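Local coordinates for protein hyaluronoglucosaminidase (Apis mellifera, PDB 1FCQ) that probably hydrolyses hyaluronan as a family 56 glycosidase of bee venom, where it is also a major allergen, at residues N12-H23 and I38-F46. Sequence-based numbering, arbitrary orientation.
Sequences NVYWNVPTFMCH and ILQNWMDKF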
loop_
_atom_site.group_PDB
_atom_site.type_symbol
_atom_site.label_atom_id
_atom_site.label_comp_id
_atom_site.label_asym_id
_atom_site.label_seq_id
_atom_site.Cartn_x
_atom_site.Cartn_y
_atom_site.Cartn_z
ATOM N N ASN A 12 14.402 -10.395 0.823
ATOM C CA ASN A 12 13.985 -10.127 2.190
ATOM C C ASN A 12 12.476 -10.212 2.388
ATOM O O ASN A 12 11.713 -9.512 1.724
ATOM C CB ASN A 12 14.458 -8.723 2.598
ATOM C CG ASN A 12 15.970 -8.583 2.587
ATOM O OD1 ASN A 12 16.516 -7.628 2.031
ATOM N ND2 ASN A 12 16.631 -9.552 3.202
ATOM N N VAL A 13 12.055 -11.090 3.297
ATOM C CA VAL A 13 10.624 -11.217 3.606
ATOM C C VAL A 13 10.386 -10.533 4.950
ATOM O O VAL A 13 11.066 -10.807 5.929
ATOM C CB VAL A 13 10.125 -12.665 3.645
ATOM C CG1 VAL A 13 8.624 -12.730 3.891
ATOM C CG2 VAL A 13 10.464 -13.354 2.325
ATOM N N TYR A 14 9.437 -9.596 4.968
ATOM C CA TYR A 14 9.168 -8.833 6.188
ATOM C C TYR A 14 7.875 -9.168 6.905
ATOM O O TYR A 14 6.832 -9.347 6.279
ATOM C CB TYR A 14 9.087 -7.332 5.826
ATOM C CG TYR A 14 10.410 -6.762 5.380
ATOM C CD1 TYR A 14 10.794 -6.787 4.050
ATOM C CD2 TYR A 14 11.273 -6.209 6.331
ATOM C CE1 TYR A 14 12.028 -6.255 3.680
ATOM C CE2 TYR A 14 12.491 -5.681 5.958
ATOM C CZ TYR A 14 12.845 -5.705 4.629
ATOM O OH TYR A 14 14.070 -5.189 4.243
ATOM N N TRP A 15 7.966 -9.213 8.248
ATOM C CA TRP A 15 6.752 -9.481 9.026
ATOM C C TRP A 15 6.026 -8.167 9.307
ATOM O O TRP A 15 6.560 -7.334 10.039
ATOM C CB TRP A 15 7.145 -10.122 10.356
ATOM C CG TRP A 15 6.027 -10.723 11.162
ATOM C CD1 TRP A 15 5.587 -10.317 12.387
ATOM C CD2 TRP A 15 5.230 -11.867 10.816
ATOM N NE1 TRP A 15 4.564 -11.121 12.829
ATOM C CE2 TRP A 15 4.336 -12.088 11.875
ATOM C CE3 TRP A 15 5.205 -12.724 9.720
ATOM C CZ2 TRP A 15 3.414 -13.136 11.868
ATOM C CZ3 TRP A 15 4.294 -13.771 9.706
ATOM C CH2 TRP A 15 3.418 -13.955 10.776
ATOM N N ASN A 16 4.824 -8.007 8.757
ATOM C CA ASN A 16 4.045 -6.788 9.017
ATOM C C ASN A 16 2.639 -7.158 9.505
ATOM O O ASN A 16 1.615 -6.558 9.218
ATOM C CB ASN A 16 4.009 -5.876 7.794
ATOM C CG ASN A 16 3.492 -4.474 8.044
ATOM O OD1 ASN A 16 2.819 -3.888 7.173
ATOM N ND2 ASN A 16 3.791 -3.868 9.203
ATOM N N VAL A 17 2.613 -8.266 10.256
ATOM C CA VAL A 17 1.357 -8.760 10.860
ATOM C C VAL A 17 1.385 -8.241 12.287
ATOM O O VAL A 17 2.436 -8.356 12.938
ATOM C CB VAL A 17 1.333 -10.295 10.830
ATOM C CG1 VAL A 17 0.081 -10.820 11.532
ATOM C CG2 VAL A 17 1.356 -10.862 9.422
ATOM N N PRO A 18 0.298 -7.739 12.844
ATOM C CA PRO A 18 0.292 -7.130 14.159
ATOM C C PRO A 18 0.173 -8.117 15.306
ATOM O O PRO A 18 -0.674 -7.954 16.179
ATOM C CB PRO A 18 -0.888 -6.171 14.109
ATOM C CG PRO A 18 -1.835 -6.835 13.178
ATOM C CD PRO A 18 -0.982 -7.510 12.127
ATOM N N THR A 19 1.111 -9.048 15.331
ATOM C CA THR A 19 1.157 -10.062 16.377
ATOM C C THR A 19 1.520 -9.466 17.715
ATOM O O THR A 19 1.324 -10.125 18.743
ATOM C CB THR A 19 2.085 -11.222 15.981
ATOM O OG1 THR A 19 3.301 -10.717 15.420
ATOM C CG2 THR A 19 1.383 -12.091 14.935
ATOM N N PHE A 20 1.910 -8.184 17.824
ATOM C CA PHE A 20 2.119 -7.572 19.128
ATOM C C PHE A 20 0.861 -7.687 19.985
ATOM O O PHE A 20 0.960 -7.786 21.211
ATOM C CB PHE A 20 2.539 -6.099 18.982
ATOM C CG PHE A 20 1.415 -5.198 18.556
ATOM C CD1 PHE A 20 0.636 -4.546 19.499
ATOM C CD2 PHE A 20 1.131 -4.999 17.214
ATOM C CE1 PHE A 20 -0.411 -3.732 19.111
ATOM C CE2 PHE A 20 0.094 -4.175 16.823
ATOM C CZ PHE A 20 -0.678 -3.534 17.775
ATOM N N MET A 21 -0.320 -7.723 19.379
ATOM C CA MET A 21 -1.602 -7.841 20.051
ATOM C C MET A 21 -1.746 -9.188 20.755
ATOM O O MET A 21 -2.638 -9.323 21.605
ATOM C CB MET A 21 -2.759 -7.701 19.042
ATOM C CG MET A 21 -2.576 -6.493 18.121
ATOM S SD MET A 21 -3.776 -6.483 16.768
ATOM C CE MET A 21 -5.261 -6.299 17.772
ATOM N N CYS A 22 -0.929 -10.165 20.425
ATOM C CA CYS A 22 -0.990 -11.487 21.040
ATOM C C CYS A 22 -0.010 -11.655 22.187
ATOM O O CYS A 22 -0.014 -12.676 22.899
ATOM C CB CYS A 22 -0.648 -12.539 19.974
ATOM S SG CYS A 22 -1.731 -12.471 18.528
ATOM N N HIS A 23 0.907 -10.695 22.368
ATOM C CA HIS A 23 1.914 -10.802 23.399
ATOM C C HIS A 23 1.295 -10.843 24.792
ATOM O O HIS A 23 1.840 -11.580 25.618
ATOM C CB HIS A 23 2.997 -9.725 23.330
ATOM C CG HIS A 23 3.712 -9.626 22.016
ATOM N ND1 HIS A 23 4.558 -8.561 21.749
ATOM C CD2 HIS A 23 3.681 -10.386 20.898
ATOM C CE1 HIS A 23 5.056 -8.711 20.529
ATOM N NE2 HIS A 23 4.530 -9.801 19.990
ATOM N N ILE A 38 12.001 -15.086 8.390
ATOM C CA ILE A 38 11.354 -13.812 8.041
ATOM C C ILE A 38 11.956 -12.716 8.907
ATOM O O ILE A 38 12.264 -12.929 10.087
ATOM C CB ILE A 38 9.842 -13.928 8.297
ATOM C CG1 ILE A 38 9.244 -14.982 7.357
ATOM C CG2 ILE A 38 9.152 -12.579 8.121
ATOM C CD1 ILE A 38 7.892 -15.514 7.833
ATOM N N LEU A 39 12.187 -11.548 8.287
ATOM C CA LEU A 39 12.718 -10.412 9.039
ATOM C C LEU A 39 11.633 -9.896 9.975
ATOM O O LEU A 39 10.478 -9.659 9.572
ATOM C CB LEU A 39 13.177 -9.298 8.094
ATOM C CG LEU A 39 14.297 -9.712 7.125
ATOM C CD1 LEU A 39 14.671 -8.516 6.252
ATOM C CD2 LEU A 39 15.516 -10.239 7.856
ATOM N N GLN A 40 11.988 -9.747 11.242
ATOM C CA GLN A 40 11.069 -9.409 12.306
ATOM C C GLN A 40 11.637 -8.304 13.193
ATOM O O GLN A 40 12.795 -8.348 13.629
ATOM C CB GLN A 40 10.820 -10.669 13.153
ATOM C CG GLN A 40 9.783 -10.567 14.250
ATOM C CD GLN A 40 9.474 -11.934 14.845
ATOM O OE1 GLN A 40 10.323 -12.839 14.855
ATOM N NE2 GLN A 40 8.245 -12.078 15.320
ATOM N N ASN A 41 10.784 -7.302 13.406
ATOM C CA ASN A 41 11.149 -6.207 14.299
ATOM C C ASN A 41 11.527 -6.738 15.681
ATOM O O ASN A 41 10.969 -7.743 16.118
ATOM C CB ASN A 41 10.015 -5.212 14.483
ATOM C CG ASN A 41 9.778 -4.337 13.264
ATOM O OD1 ASN A 41 10.715 -3.939 12.582
ATOM N ND2 ASN A 41 8.523 -4.025 13.040
ATOM N N TRP A 42 12.496 -6.069 16.291
ATOM C CA TRP A 42 12.941 -6.471 17.635
ATOM C C TRP A 42 11.745 -6.551 18.572
ATOM O O TRP A 42 10.821 -5.730 18.594
ATOM C CB TRP A 42 13.987 -5.464 18.103
ATOM C CG TRP A 42 14.545 -5.723 19.475
ATOM C CD1 TRP A 42 15.447 -6.677 19.818
ATOM C CD2 TRP A 42 14.210 -5.028 20.677
ATOM N NE1 TRP A 42 15.696 -6.627 21.177
ATOM C CE2 TRP A 42 14.962 -5.608 21.717
ATOM C CE3 TRP A 42 13.356 -3.955 20.971
ATOM C CZ2 TRP A 42 14.866 -5.160 23.038
ATOM C CZ3 TRP A 42 13.260 -3.517 22.278
ATOM C CH2 TRP A 42 14.031 -4.114 23.289
ATOM N N MET A 43 11.712 -7.623 19.369
ATOM C CA MET A 43 10.660 -7.954 20.314
ATOM C C MET A 43 9.285 -8.137 19.697
ATOM O O MET A 43 8.219 -8.024 20.319
ATOM C CB MET A 43 10.598 -6.909 21.443
ATOM C CG MET A 43 11.809 -7.019 22.378
ATOM S SD MET A 43 11.824 -8.581 23.273
ATOM C CE MET A 43 10.473 -8.409 24.398
ATOM N N ASP A 44 9.254 -8.408 18.382
ATOM C CA ASP A 44 8.020 -8.540 17.622
ATOM C C ASP A 44 7.158 -7.292 17.761
ATOM O O ASP A 44 5.925 -7.332 17.669
ATOM C CB ASP A 44 7.226 -9.797 17.977
ATOM C CG ASP A 44 6.076 -10.090 17.030
ATOM O OD1 ASP A 44 6.240 -9.944 15.793
ATOM O OD2 ASP A 44 4.981 -10.429 17.524
ATOM N N LYS A 45 7.808 -6.124 17.829
ATOM C CA LYS A 45 7.071 -4.862 17.890
ATOM C C LYS A 45 6.439 -4.609 16.525
ATOM O O LYS A 45 6.987 -5.045 15.504
ATOM C CB LYS A 45 7.982 -3.718 18.341
ATOM C CG LYS A 45 8.205 -3.737 19.858
ATOM C CD LYS A 45 8.979 -2.496 20.286
ATOM C CE LYS A 45 9.143 -2.412 21.793
ATOM N NZ LYS A 45 9.950 -1.215 22.175
ATOM N N PHE A 46 5.321 -3.891 16.499
ATOM C CA PHE A 46 4.676 -3.647 15.200
ATOM C C PHE A 46 5.539 -2.700 14.354
ATOM O O PHE A 46 5.658 -2.892 13.146
ATOM C CB PHE A 46 3.263 -3.082 15.355
ATOM C CG PHE A 46 2.451 -3.068 14.083
ATOM C CD1 PHE A 46 2.370 -4.197 13.274
ATOM C CD2 PHE A 46 1.773 -1.922 13.710
ATOM C CE1 PHE A 46 1.625 -4.182 12.107
ATOM C CE2 PHE A 46 1.027 -1.906 12.544
ATOM C CZ PHE A 46 0.945 -3.027 11.743
HETATM O O HOH W 1 8.213 -7.372 12.263
HETATM O O HOH W 2 5.353 -5.053 11.455
HETATM O O HOH W 3 4.184 -1.577 11.251
HETATM O O HOH W 4 3.650 -6.898 15.788
HETATM O O HOH W 5 6.647 -6.206 21.893
#
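With CG of D44 anti to its backbone N (chi1 -169°) and OG1 of T19 set between its own backbone N and carbonyl carbon (chi1 44°), carboxylate and hydroxyl meet just beyond the C-terminal end of strand 12-16, a strand of the seven-stranded (beta/alpha) TIM barrel. T19 OG1 donates to the syn lone pair of D44 OD2 at 2.7 Å. H23 NE2 reaches the anti side of the same oxygen at 2.6 Å, nearly straight, in a His-carboxylate hydrogen bond. The hydroxyl in turn accepts W15 NE1 in the plane of the indole, while Q40, whose OE1 is bonded to S33, brings NE2 to D44 OD1 from above the carboxylate plane; bonds to both oxygens fix the rotation of the carboxylate. Earlier in the strand, L39 N to V13 O and W15 N to L39 O make a single beta bridge, with L39 CD1 over one face of the Y14 ring. Along its other edge strand 12-16 pairs in parallel with strand 297-301. The F46 ring packs on P18, its CE1 3.8 Å from P18 CB, and touches I53 and Y55 of strand 51-55. N16 OD1 is bonded to Y265, while one water accepts from N16 ND2 and donates to W15 O and to F46 O, the last at 2.8 Å.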